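Local coordinates for PhnB-like domain-containing protein (Pseudomonas aeruginosa, PDB 1U69), which is of unknown function but belongs to the PhnB-like branch of the glyoxalase superfamily and may be a drug-resistance protein, at residues Thr22-Thr27 with Ile116-Thr121; Val54-Arg57 with Pro62-Gly65; His74-Ser79 with Cys107-Asp112; Met145-Gly148 with Ala153-Glu156. One frame throughout, in Å; residues are numbered along the deposited sequence.

Contact 1 of 4, residues Thr22-Thr27 with Ile116-Thr121; sequences TFYAET and ISWQIT
Tyr24 on helix 17-27 and Trp118 on strand 117-122 mark the nearest approach of the two backbones, yet their CA atoms are still 11.5 Å apart, so large side chains do the bridging and no hydrogen bond passes between the segments. The two rings form a T-shaped (edge-to-face) stack. Trp118 points the edge of its six-membered ring at a face of Tyr24, with the planes 61° apart and the Tyr24 centroid 5.3 Å from that of the Trp118 six-membered ring. The leading atom is Trp118 CZ2, which lies 3.7 Å from Tyr24 CE1, above the rim of the phenol rather than its centre. Tyr24 reaches it by holding CG anti to its own carbonyl carbon (chi1 -58°), a setting that carries the ring off the helix toward the strand. Beyond the ring, the CD1 methyl of Ile116 comes within 3.4 Å of Tyr24 OH and packs beside the hydroxyl. That buried hydroxyl is hydrogen-bonded to Asp112 OD2 and also to Tyr13 OH. Because Trp118 NE1 donates to the same Asp112 oxygen, one carboxylate ties together the polar ends of both rings and probably helps fix their relative rotation. Trp118 is enclosed from other directions too: its ring stacks with Phe28, meets Phe80 of strand 78-84 and touches Ile97 of helix 87-99. Its backbone pairs with Cys110 of strand 109-111, which places the contact between the second sheet and helix 17-27 of the first beta-alpha-beta-beta-beta module, as in the glyoxalase superfamily.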
loop_
_atom_site.group_PDB
_atom_site.type_symbol
_atom_site.label_atom_id
_atom_site.label_comp_id
_atom_site.label_asym_id
_atom_site.label_seq_id
_atom_site.Cartn_x
_atom_site.Cartn_y
_atom_site.Cartn_z
ATOM N N THR A 22 2.238 2.072 -21.847
ATOM C CA THR A 22 3.538 2.657 -22.115
ATOM C C THR A 22 3.537 4.127 -21.708
ATOM O O THR A 22 4.485 4.610 -21.101
ATOM C CB THR A 22 3.882 2.517 -23.600
ATOM O OG1 THR A 22 3.981 1.127 -23.934
ATOM C CG2 THR A 22 5.256 3.087 -23.885
ATOM N N PHE A 23 2.474 4.840 -22.064
ATOM C CA PHE A 23 2.322 6.239 -21.667
ATOM C C PHE A 23 2.317 6.398 -20.149
ATOM O O PHE A 23 2.963 7.294 -19.616
ATOM C CB PHE A 23 1.031 6.827 -22.269
ATOM C CG PHE A 23 0.700 8.222 -21.778
ATOM C CD1 PHE A 23 1.399 9.315 -22.232
ATOM C CD2 PHE A 23 -0.305 8.425 -20.849
ATOM C CE1 PHE A 23 1.099 10.590 -21.760
ATOM C CE2 PHE A 23 -0.609 9.703 -20.383
ATOM C CZ PHE A 23 0.098 10.775 -20.843
ATOM N N TYR A 24 1.577 5.549 -19.446
ATOM C CA TYR A 24 1.503 5.690 -18.004
ATOM C C TYR A 24 2.891 5.445 -17.410
ATOM O O TYR A 24 3.304 6.123 -16.480
ATOM C CB TYR A 24 0.502 4.712 -17.391
ATOM C CG TYR A 24 -0.929 4.792 -17.887
ATOM C CD1 TYR A 24 -1.522 6.002 -18.264
ATOM C CD2 TYR A 24 -1.706 3.643 -17.955
ATOM C CE1 TYR A 24 -2.845 6.051 -18.704
ATOM C CE2 TYR A 24 -3.029 3.687 -18.372
ATOM C CZ TYR A 24 -3.590 4.891 -18.765
ATOM O OH TYR A 24 -4.906 4.920 -19.176
ATOM N N ALA A 25 3.614 4.489 -17.971
ATOM C CA ALA A 25 4.910 4.095 -17.425
ATOM C C ALA A 25 5.954 5.210 -17.549
ATOM O O ALA A 25 6.843 5.344 -16.695
ATOM C CB ALA A 25 5.395 2.808 -18.085
ATOM N N GLU A 26 5.830 6.020 -18.591
ATOM C CA GLU A 26 6.783 7.096 -18.806
ATOM C C GLU A 26 6.315 8.398 -18.149
ATOM O O GLU A 26 7.099 9.326 -17.999
ATOM C CB GLU A 26 7.076 7.273 -20.294
ATOM C CG GLU A 26 5.893 7.694 -21.131
ATOM C CD GLU A 26 6.076 7.417 -22.618
ATOM O OE1 GLU A 26 7.126 6.865 -23.020
ATOM O OE2 GLU A 26 5.147 7.751 -23.375
ATOM N N THR A 27 5.055 8.433 -17.717
ATOM C CA THR A 27 4.446 9.633 -17.142
ATOM C C THR A 27 4.511 9.643 -15.628
ATOM O O THR A 27 4.941 10.606 -15.035
ATOM C CB THR A 27 2.978 9.739 -17.588
ATOM O OG1 THR A 27 2.925 10.017 -18.997
ATOM C CG2 THR A 27 2.273 10.935 -16.943
ATOM N N ILE A 116 -10.118 7.534 -19.434
ATOM C CA ILE A 116 -10.060 7.112 -18.028
ATOM C C ILE A 116 -9.891 8.338 -17.150
ATOM O O ILE A 116 -9.125 9.242 -17.478
ATOM C CB ILE A 116 -8.916 6.110 -17.836
ATOM C CG1 ILE A 116 -9.287 4.806 -18.553
ATOM C CG2 ILE A 116 -8.622 5.889 -16.359
ATOM C CD1 ILE A 116 -8.134 3.982 -18.930
ATOM N N SER A 117 -10.611 8.372 -16.041
ATOM C CA SER A 117 -10.567 9.497 -15.119
ATOM C C SER A 117 -9.407 9.383 -14.128
ATOM O O SER A 117 -9.188 8.336 -13.520
ATOM C CB SER A 117 -11.875 9.606 -14.327
ATOM O OG SER A 117 -12.945 10.125 -15.125
ATOM N N TRP A 118 -8.668 10.473 -13.980
ATOM C CA TRP A 118 -7.617 10.608 -12.982
ATOM C C TRP A 118 -7.952 11.796 -12.101
ATOM O O TRP A 118 -8.521 12.765 -12.583
ATOM C CB TRP A 118 -6.265 10.864 -13.666
ATOM C CG TRP A 118 -5.802 9.730 -14.498
ATOM C CD1 TRP A 118 -6.209 9.425 -15.760
ATOM C CD2 TRP A 118 -4.861 8.720 -14.126
ATOM N NE1 TRP A 118 -5.572 8.290 -16.203
ATOM C CE2 TRP A 118 -4.739 7.837 -15.218
ATOM C CE3 TRP A 118 -4.098 8.474 -12.977
ATOM C CZ2 TRP A 118 -3.891 6.734 -15.203
ATOM C CZ3 TRP A 118 -3.260 7.366 -12.962
ATOM C CH2 TRP A 118 -3.172 6.508 -14.065
ATOM N N GLN A 119 -7.610 11.706 -10.818
ATOM C CA GLN A 119 -7.637 12.841 -9.903
ATOM C C GLN A 119 -6.200 13.107 -9.466
ATOM O O GLN A 119 -5.522 12.209 -8.984
ATOM C CB GLN A 119 -8.479 12.541 -8.668
ATOM C CG GLN A 119 -9.952 12.296 -8.933
ATOM C CD GLN A 119 -10.649 11.892 -7.656
ATOM O OE1 GLN A 119 -10.634 12.657 -6.689
ATOM N NE2 GLN A 119 -11.234 10.689 -7.624
ATOM N N ILE A 120 -5.721 14.331 -9.674
ATOM C CA ILE A 120 -4.414 14.737 -9.216
ATOM C C ILE A 120 -4.675 15.600 -7.990
ATOM O O ILE A 120 -5.068 16.760 -8.105
ATOM C CB ILE A 120 -3.631 15.500 -10.312
ATOM C CG1 ILE A 120 -3.620 14.711 -11.643
ATOM C CG2 ILE A 120 -2.229 15.811 -9.816
ATOM C CD1 ILE A 120 -3.128 13.311 -11.566
ATOM N N THR A 121 -4.532 14.971 -6.827
ATOM C CA THR A 121 -5.074 15.467 -5.561
ATOM C C THR A 121 -3.965 15.690 -4.539
ATOM O O THR A 121 -3.466 14.746 -3.941
ATOM C CB THR A 121 -6.078 14.442 -5.000
ATOM O OG1 THR A 121 -7.083 14.165 -5.980
ATOM C CG2 THR A 121 -6.843 14.996 -3.797
#

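Contact 2 of 4, residues Val54-Arg57 with Pro62-Gly65; sequences VEFR and PCLG
Cys63 sets its CB over the face of the Phe56 ring, a little toward the rim, 3.5 Å from the ring centroid and 16° off the ring normal, a CH-pi contact between cross-strand neighbours of a beta hairpin. Strands 51-58 and 61-67 are its antiparallel arms and form the middle of a four-stranded sheet. Phe56 can fold back over its partner because CG sits between the backbone N and the carbonyl carbon (chi1 67°), the crowded position, and this swings the ring across to the other strand. The ring edge then reaches Gly65, whose N is 3.7 Å from Phe56 CE2. On the same face Val54 and Phe56 lie under helix 17-27, where both touch Ala21. The opposite face carries Glu55 and Leu64, a non-hydrogen-bonded pair whose side chains touch through Glu55 CG and Leu64 CD1, 3.8 Å apart. The carboxylate of Glu55 goes elsewhere, to His37 on strand 31-38, while Leu64 packs on Gln81 of a second subunit. Backbone bonds run both ways in the two hydrogen-bonded pairs, Val54 with Gly65 and Phe56 with Cys63. In the latter pair the bond from Phe56 N to Cys63 O is 3.0 Å long and nearly straight at the hydrogen, yet the donor stands above the carbonyl plane. The sulfur joins the ring contact obliquely, with Cys63 SG 3.9 Å from Phe56 CE1.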
loop_
_atom_site.group_PDB
_atom_site.type_symbol
_atom_site.label_atom_id
_atom_site.label_comp_id
_atom_site.label_asym_id
_atom_site.label_seq_id
_atom_site.Cartn_x
_atom_site.Cartn_y
_atom_site.Cartn_z
ATOM N N VAL A 54 -2.246 -6.346 -21.547
ATOM C CA VAL A 54 -0.947 -5.820 -21.140
ATOM C C VAL A 54 -0.961 -5.686 -19.619
ATOM O O VAL A 54 -1.823 -5.000 -19.064
ATOM C CB VAL A 54 -0.684 -4.438 -21.752
ATOM C CG1 VAL A 54 0.673 -3.928 -21.309
ATOM C CG2 VAL A 54 -0.797 -4.464 -23.295
ATOM N N GLU A 55 -0.030 -6.353 -18.953
ATOM C CA GLU A 55 0.145 -6.175 -17.514
ATOM C C GLU A 55 1.011 -4.952 -17.288
ATOM O O GLU A 55 2.029 -4.779 -17.939
ATOM C CB GLU A 55 0.789 -7.402 -16.870
ATOM C CG GLU A 55 0.004 -8.700 -16.984
ATOM C CD GLU A 55 0.764 -9.867 -16.370
ATOM O OE1 GLU A 55 1.263 -9.726 -15.233
ATOM O OE2 GLU A 55 0.897 -10.903 -17.022
ATOM N N PHE A 56 0.592 -4.082 -16.375
ATOM C CA PHE A 56 1.391 -2.923 -16.005
ATOM C C PHE A 56 1.133 -2.542 -14.563
ATOM O O PHE A 56 0.222 -3.073 -13.951
ATOM C CB PHE A 56 1.164 -1.748 -16.971
ATOM C CG PHE A 56 -0.229 -1.124 -16.928
ATOM C CD1 PHE A 56 -0.473 0.029 -16.190
ATOM C CD2 PHE A 56 -1.270 -1.649 -17.690
ATOM C CE1 PHE A 56 -1.745 0.614 -16.184
ATOM C CE2 PHE A 56 -2.516 -1.039 -17.704
ATOM C CZ PHE A 56 -2.743 0.081 -16.949
ATOM N N ARG A 57 1.987 -1.692 -14.005
ATOM C CA ARG A 57 1.827 -1.248 -12.624
ATOM C C ARG A 57 1.895 0.246 -12.598
ATOM O O ARG A 57 2.780 0.830 -13.230
ATOM C CB ARG A 57 2.927 -1.831 -11.728
ATOM C CG ARG A 57 2.730 -1.595 -10.229
ATOM C CD ARG A 57 3.857 -2.151 -9.378
ATOM N NE ARG A 57 5.102 -1.914 -10.086
ATOM C CZ ARG A 57 5.832 -2.853 -10.693
ATOM N NH1 ARG A 57 5.511 -4.149 -10.630
ATOM N NH2 ARG A 57 6.925 -2.498 -11.333
ATOM N N PRO A 62 -1.374 -2.932 -9.317
ATOM C CA PRO A 62 -1.267 -3.867 -10.440
ATOM C C PRO A 62 -2.461 -3.722 -11.382
ATOM O O PRO A 62 -3.606 -3.744 -10.915
ATOM C CB PRO A 62 -1.275 -5.243 -9.755
ATOM C CG PRO A 62 -2.073 -5.029 -8.493
ATOM C CD PRO A 62 -1.766 -3.613 -8.069
ATOM N N CYS A 63 -2.189 -3.561 -12.672
ATOM C CA CYS A 63 -3.224 -3.307 -13.663
ATOM C C CYS A 63 -3.090 -4.225 -14.855
ATOM O O CYS A 63 -2.027 -4.800 -15.096
ATOM C CB CYS A 63 -3.170 -1.864 -14.146
ATOM S SG CYS A 63 -3.380 -0.597 -12.891
ATOM N N LEU A 64 -4.202 -4.365 -15.577
ATOM C CA LEU A 64 -4.268 -5.095 -16.835
ATOM C C LEU A 64 -5.035 -4.208 -17.813
ATOM O O LEU A 64 -6.134 -3.755 -17.494
ATOM C CB LEU A 64 -5.016 -6.421 -16.628
ATOM C CG LEU A 64 -4.980 -7.448 -17.765
ATOM C CD1 LEU A 64 -3.601 -8.101 -17.826
ATOM C CD2 LEU A 64 -6.078 -8.494 -17.576
ATOM N N GLY A 65 -4.441 -3.937 -18.976
ATOM C CA GLY A 65 -5.125 -3.245 -20.062
ATOM C C GLY A 65 -5.664 -4.298 -21.019
ATOM O O GLY A 65 -4.902 -5.140 -21.505
#

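Contact 3 of 4, residues His74-Ser79 with Cys107-Asp112; sequences HSEAFS and CGWCRD
Glu76 and Arg111 form the one charged link here, a salt bridge in which Arg111 NH1 donates to Glu76 OE2 at 3.2 Å. The oxygen lies in the guanidinium plane, at its edge, and is approached from the syn side but 30° out of the carboxylate plane. The two flat groups stand almost perpendicular, 86° apart. One N-H meets one oxygen, and the bond is bent. Glu76 reaches Arg111 through a chain that turns sharply at its second torsion (chi2 90°).

Van der Waals contact comes from the indole of Trp109, which reaches across to both Glu76 and Ser79. The methylenes of Glu76 meet the six-membered ring at a slant, with Glu76 CG 3.6 Å from Trp109 CZ3. Ser79 brings OG to 3.5 Å from Trp109 CH2, while its CB packs near CZ3; the hydroxyl finds its polar partner outside, in the side chain of Gln119.

Strand 117-122 runs between strands 78-84 and 109-111, and its Ser117 touches Glu76, Ser79 and Arg111, so these side chains reach over that middle strand. Away from it, Phe78 and Ser79 pair in an antiparallel ladder with a strand of the second subunit, which continues the sheet across the interface.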
loop_
_atom_site.group_PDB
_atom_site.type_symbol
_atom_site.label_atom_id
_atom_site.label_comp_id
_atom_site.label_asym_id
_atom_site.label_seq_id
_atom_site.Cartn_x
_atom_site.Cartn_y
_atom_site.Cartn_z
ATOM N N HIS A 74 -15.525 4.387 -20.710
ATOM C CA HIS A 74 -15.194 4.791 -19.331
ATOM C C HIS A 74 -16.081 5.939 -18.842
ATOM O O HIS A 74 -16.645 6.699 -19.622
ATOM C CB HIS A 74 -13.704 5.197 -19.211
ATOM C CG HIS A 74 -12.774 4.037 -19.353
ATOM N ND1 HIS A 74 -12.648 3.067 -18.385
ATOM C CD2 HIS A 74 -11.988 3.642 -20.383
ATOM C CE1 HIS A 74 -11.819 2.130 -18.811
ATOM N NE2 HIS A 74 -11.410 2.450 -20.019
ATOM N N SER A 75 -16.193 6.051 -17.526
ATOM C CA SER A 75 -16.776 7.229 -16.893
ATOM C C SER A 75 -16.229 7.441 -15.499
ATOM O O SER A 75 -15.465 6.618 -15.000
ATOM C CB SER A 75 -18.295 7.124 -16.832
ATOM O OG SER A 75 -18.726 6.359 -15.714
ATOM N N GLU A 76 -16.666 8.528 -14.873
ATOM C CA GLU A 76 -16.173 8.946 -13.566
ATOM C C GLU A 76 -16.573 7.994 -12.448
ATOM O O GLU A 76 -16.166 8.190 -11.315
ATOM C CB GLU A 76 -16.702 10.332 -13.207
ATOM C CG GLU A 76 -15.990 11.454 -13.957
ATOM C CD GLU A 76 -16.622 11.810 -15.278
ATOM O OE1 GLU A 76 -17.448 11.039 -15.823
ATOM O OE2 GLU A 76 -16.245 12.901 -15.812
ATOM N N ALA A 77 -17.391 6.995 -12.759
ATOM C CA ALA A 77 -17.698 5.935 -11.798
ATOM C C ALA A 77 -16.414 5.298 -11.259
ATOM O O ALA A 77 -16.358 4.890 -10.094
ATOM C CB ALA A 77 -18.611 4.885 -12.427
ATOM N N PHE A 78 -15.380 5.243 -12.099
ATOM C CA PHE A 78 -14.041 4.817 -11.671
ATOM C C PHE A 78 -13.047 5.929 -11.910
ATOM O O PHE A 78 -13.085 6.585 -12.961
ATOM C CB PHE A 78 -13.577 3.585 -12.443
ATOM C CG PHE A 78 -12.098 3.347 -12.344
ATOM C CD1 PHE A 78 -11.565 2.687 -11.268
ATOM C CD2 PHE A 78 -11.232 3.813 -13.320
ATOM C CE1 PHE A 78 -10.186 2.482 -11.179
ATOM C CE2 PHE A 78 -9.878 3.640 -13.219
ATOM C CZ PHE A 78 -9.349 2.972 -12.157
ATOM N N SER A 79 -12.128 6.113 -10.964
ATOM C CA SER A 79 -10.979 6.977 -11.180
ATOM C C SER A 79 -9.787 6.527 -10.328
ATOM O O SER A 79 -9.951 5.872 -9.301
ATOM C CB SER A 79 -11.302 8.446 -10.854
ATOM O OG SER A 79 -11.759 8.589 -9.520
ATOM N N CYS A 107 -12.024 20.172 -9.773
ATOM C CA CYS A 107 -11.589 19.751 -8.441
ATOM C C CYS A 107 -10.501 18.678 -8.474
ATOM O O CYS A 107 -10.542 17.721 -7.701
ATOM C CB CYS A 107 -12.763 19.222 -7.628
ATOM S SG CYS A 107 -14.164 20.357 -7.560
ATOM N N GLY A 108 -9.553 18.833 -9.389
ATOM C CA GLY A 108 -8.450 17.886 -9.511
ATOM C C GLY A 108 -8.719 16.719 -10.441
ATOM O O GLY A 108 -7.811 15.957 -10.753
ATOM N N TRP A 109 -9.959 16.571 -10.896
ATOM C CA TRP A 109 -10.306 15.554 -11.878
ATOM C C TRP A 109 -9.893 15.965 -13.288
ATOM O O TRP A 109 -10.062 17.121 -13.697
ATOM C CB TRP A 109 -11.809 15.300 -11.867
ATOM C CG TRP A 109 -12.358 14.667 -10.596
ATOM C CD1 TRP A 109 -12.397 15.207 -9.341
ATOM C CD2 TRP A 109 -12.988 13.388 -10.499
ATOM N NE1 TRP A 109 -13.003 14.333 -8.464
ATOM C CE2 TRP A 109 -13.375 13.206 -9.153
ATOM C CE3 TRP A 109 -13.258 12.361 -11.421
ATOM C CZ2 TRP A 109 -14.017 12.040 -8.709
ATOM C CZ3 TRP A 109 -13.903 11.205 -10.976
ATOM C CH2 TRP A 109 -14.270 11.065 -9.633
ATOM N N CYS A 110 -9.403 14.990 -14.038
ATOM C CA CYS A 110 -9.125 15.122 -15.453
ATOM C C CYS A 110 -9.300 13.747 -16.108
ATOM O O CYS A 110 -9.677 12.764 -15.444
ATOM C CB CYS A 110 -7.718 15.688 -15.656
ATOM S SG CYS A 110 -6.404 14.664 -14.961
ATOM N N ARG A 111 -9.111 13.691 -17.417
ATOM C CA ARG A 111 -9.355 12.493 -18.194
ATOM C C ARG A 111 -8.226 12.284 -19.179
ATOM O O ARG A 111 -7.750 13.237 -19.793
ATOM C CB ARG A 111 -10.683 12.625 -18.941
ATOM C CG ARG A 111 -11.856 12.782 -18.026
ATOM C CD ARG A 111 -13.105 12.067 -18.480
ATOM N NE ARG A 111 -13.594 12.653 -19.712
ATOM C CZ ARG A 111 -14.673 13.419 -19.824
ATOM N NH1 ARG A 111 -15.437 13.700 -18.761
ATOM N NH2 ARG A 111 -14.986 13.905 -21.014
ATOM N N ASP A 112 -7.801 11.035 -19.345
ATOM C CA ASP A 112 -6.739 10.745 -20.306
ATOM C C ASP A 112 -7.292 10.499 -21.716
ATOM O O ASP A 112 -8.500 10.540 -21.962
ATOM C CB ASP A 112 -5.788 9.633 -19.823
ATOM C CG ASP A 112 -6.407 8.245 -19.782
ATOM O OD1 ASP A 112 -7.388 7.972 -20.509
ATOM O OD2 ASP A 112 -5.883 7.333 -19.063
#

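Contact 4 of 4, residues Met145-Gly148 with Ala153-Glu156; sequences MTMG and ATIE
Met147, a selenomethionine in the model, sends its side chain from the loop after helix 134-144 across to Thr154 and Ile155 on helix 152-159. The backbones stay well apart, with 9.7 Å between the CA atoms of Met147 and Thr154, and the whole contact is made by the far end of one long chain. That reach depends on torsions: after a first bend that leaves CG beside the backbone N, the chain runs straight out, with chi2 172° and chi3 -178°. Its terminal methyl CE arrives between the two helix residues. On one of them it lies 3.4 Å from Thr154 CG2 and equally close to Thr154 CB, tighter than ordinary carbon contact; on the other it is 3.5 Å from Ile155 CD1. The selenium shares the second contact, Met147 SE being 3.7 Å from Ile155 CD1.

Thr154 can offer its methyl because CG2 is anti to the backbone N, while OG1 takes the place beside that N and hydrogen-bonds to Asp151 OD2. The Met147 and Thr154 side chains run alongside each other, pointing opposite ways, whereas Ile155 crosses the selenomethionine at a slant. Ile155 bends at both torsions, bringing CD1 up to the selenium end of the chain. It also packs on Ala143 and Met144 of helix 134-144 and on Leu125 of helix 123-129. Backbone bonds from Cys107 N to Met147 O and from Gly108 N to Gly148 O hold the loop. The result is an apolar contact between the connecting loop and the second helix of a C-terminal helix-loop-helix.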
loop_
_atom_site.group_PDB
_atom_site.type_symbol
_atom_site.label_atom_id
_atom_site.label_comp_id
_atom_site.label_asym_id
_atom_site.label_seq_id
_atom_site.Cartn_x
_atom_site.Cartn_y
_atom_site.Cartn_z
HETATM N N MSE A 145 -13.913 23.757 -5.032
HETATM C CA MSE A 145 -15.011 23.861 -6.008
HETATM C C MSE A 145 -14.765 24.914 -7.104
HETATM O O MSE A 145 -15.394 24.858 -8.161
HETATM C CB MSE A 145 -16.340 24.164 -5.295
HETATM C CG MSE A 145 -16.948 22.980 -4.550
HETATM SE SE MSE A 145 -17.328 21.467 -5.661
HETATM C CE MSE A 145 -18.728 22.230 -6.813
ATOM N N THR A 146 -13.863 25.861 -6.852
ATOM C CA THR A 146 -13.521 26.926 -7.818
ATOM C C THR A 146 -12.339 26.587 -8.740
ATOM O O THR A 146 -11.904 27.434 -9.535
ATOM C CB THR A 146 -13.197 28.267 -7.081
ATOM O OG1 THR A 146 -11.957 28.156 -6.375
ATOM C CG2 THR A 146 -14.200 28.565 -6.010
HETATM N N MSE A 147 -11.832 25.355 -8.654
HETATM C CA MSE A 147 -10.602 24.959 -9.343
HETATM C C MSE A 147 -10.797 23.834 -10.348
HETATM O O MSE A 147 -11.687 23.015 -10.183
HETATM C CB MSE A 147 -9.588 24.465 -8.306
HETATM C CG MSE A 147 -9.212 25.519 -7.287
HETATM SE SE MSE A 147 -8.139 24.764 -5.869
HETATM C CE MSE A 147 -7.943 26.381 -4.778
ATOM N N GLY A 148 -9.958 23.802 -11.382
ATOM C CA GLY A 148 -9.722 22.586 -12.149
ATOM C C GLY A 148 -8.494 21.901 -11.572
ATOM O O GLY A 148 -8.584 21.111 -10.632
ATOM N N ALA A 153 -1.589 26.460 -2.569
ATOM C CA ALA A 153 -1.493 27.660 -1.734
ATOM C C ALA A 153 -2.869 28.253 -1.427
ATOM O O ALA A 153 -3.117 28.716 -0.313
ATOM C CB ALA A 153 -0.592 28.698 -2.398
ATOM N N THR A 154 -3.769 28.212 -2.405
ATOM C CA THR A 154 -5.112 28.756 -2.238
ATOM C C THR A 154 -5.916 27.895 -1.274
ATOM O O THR A 154 -6.684 28.406 -0.461
ATOM C CB THR A 154 -5.828 28.831 -3.599
ATOM O OG1 THR A 154 -5.151 29.753 -4.467
ATOM C CG2 THR A 154 -7.232 29.401 -3.452
ATOM N N ILE A 155 -5.751 26.579 -1.380
ATOM C CA ILE A 155 -6.403 25.662 -0.460
ATOM C C ILE A 155 -5.959 25.948 0.976
ATOM O O ILE A 155 -6.781 25.978 1.893
ATOM C CB ILE A 155 -6.110 24.186 -0.851
ATOM C CG1 ILE A 155 -6.782 23.844 -2.191
ATOM C CG2 ILE A 155 -6.581 23.230 0.248
ATOM C CD1 ILE A 155 -8.308 24.011 -2.204
ATOM N N GLU A 156 -4.667 26.187 1.155
ATOM C CA GLU A 156 -4.105 26.401 2.479
ATOM C C GLU A 156 -4.637 27.694 3.101
ATOM O O GLU A 156 -4.885 27.744 4.300
ATOM C CB GLU A 156 -2.575 26.427 2.402
ATOM C CG GLU A 156 -1.976 25.052 2.123
ATOM C CD GLU A 156 -0.473 25.072 1.901
ATOM O OE1 GLU A 156 0.034 25.962 1.182
ATOM O OE2 GLU A 156 0.207 24.182 2.448
#

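Contact 1 is the buried one, close to the centre of the chain, and works through aromatic rings; contacts 2 and 3 are partly buried, and contact 4 lies farthest out, about 20 Å from the chain centre. Contact 2 belongs to one four-stranded sheet and holds by backbone bonds, whereas contact 3, with its salt bridge, spans strands of the other sheet, the one that contact 1 also reaches. Contacts 1 and 2 touch through Tyr24 and Phe56, and Asp112 connects contact 1 to 107-112. Contact 4, purely apolar across its segments, touches only contact 3. Contacts 2 and 3 lie against a second subunit, which contact 1 reaches at one residue; contact 4 meets no other chain.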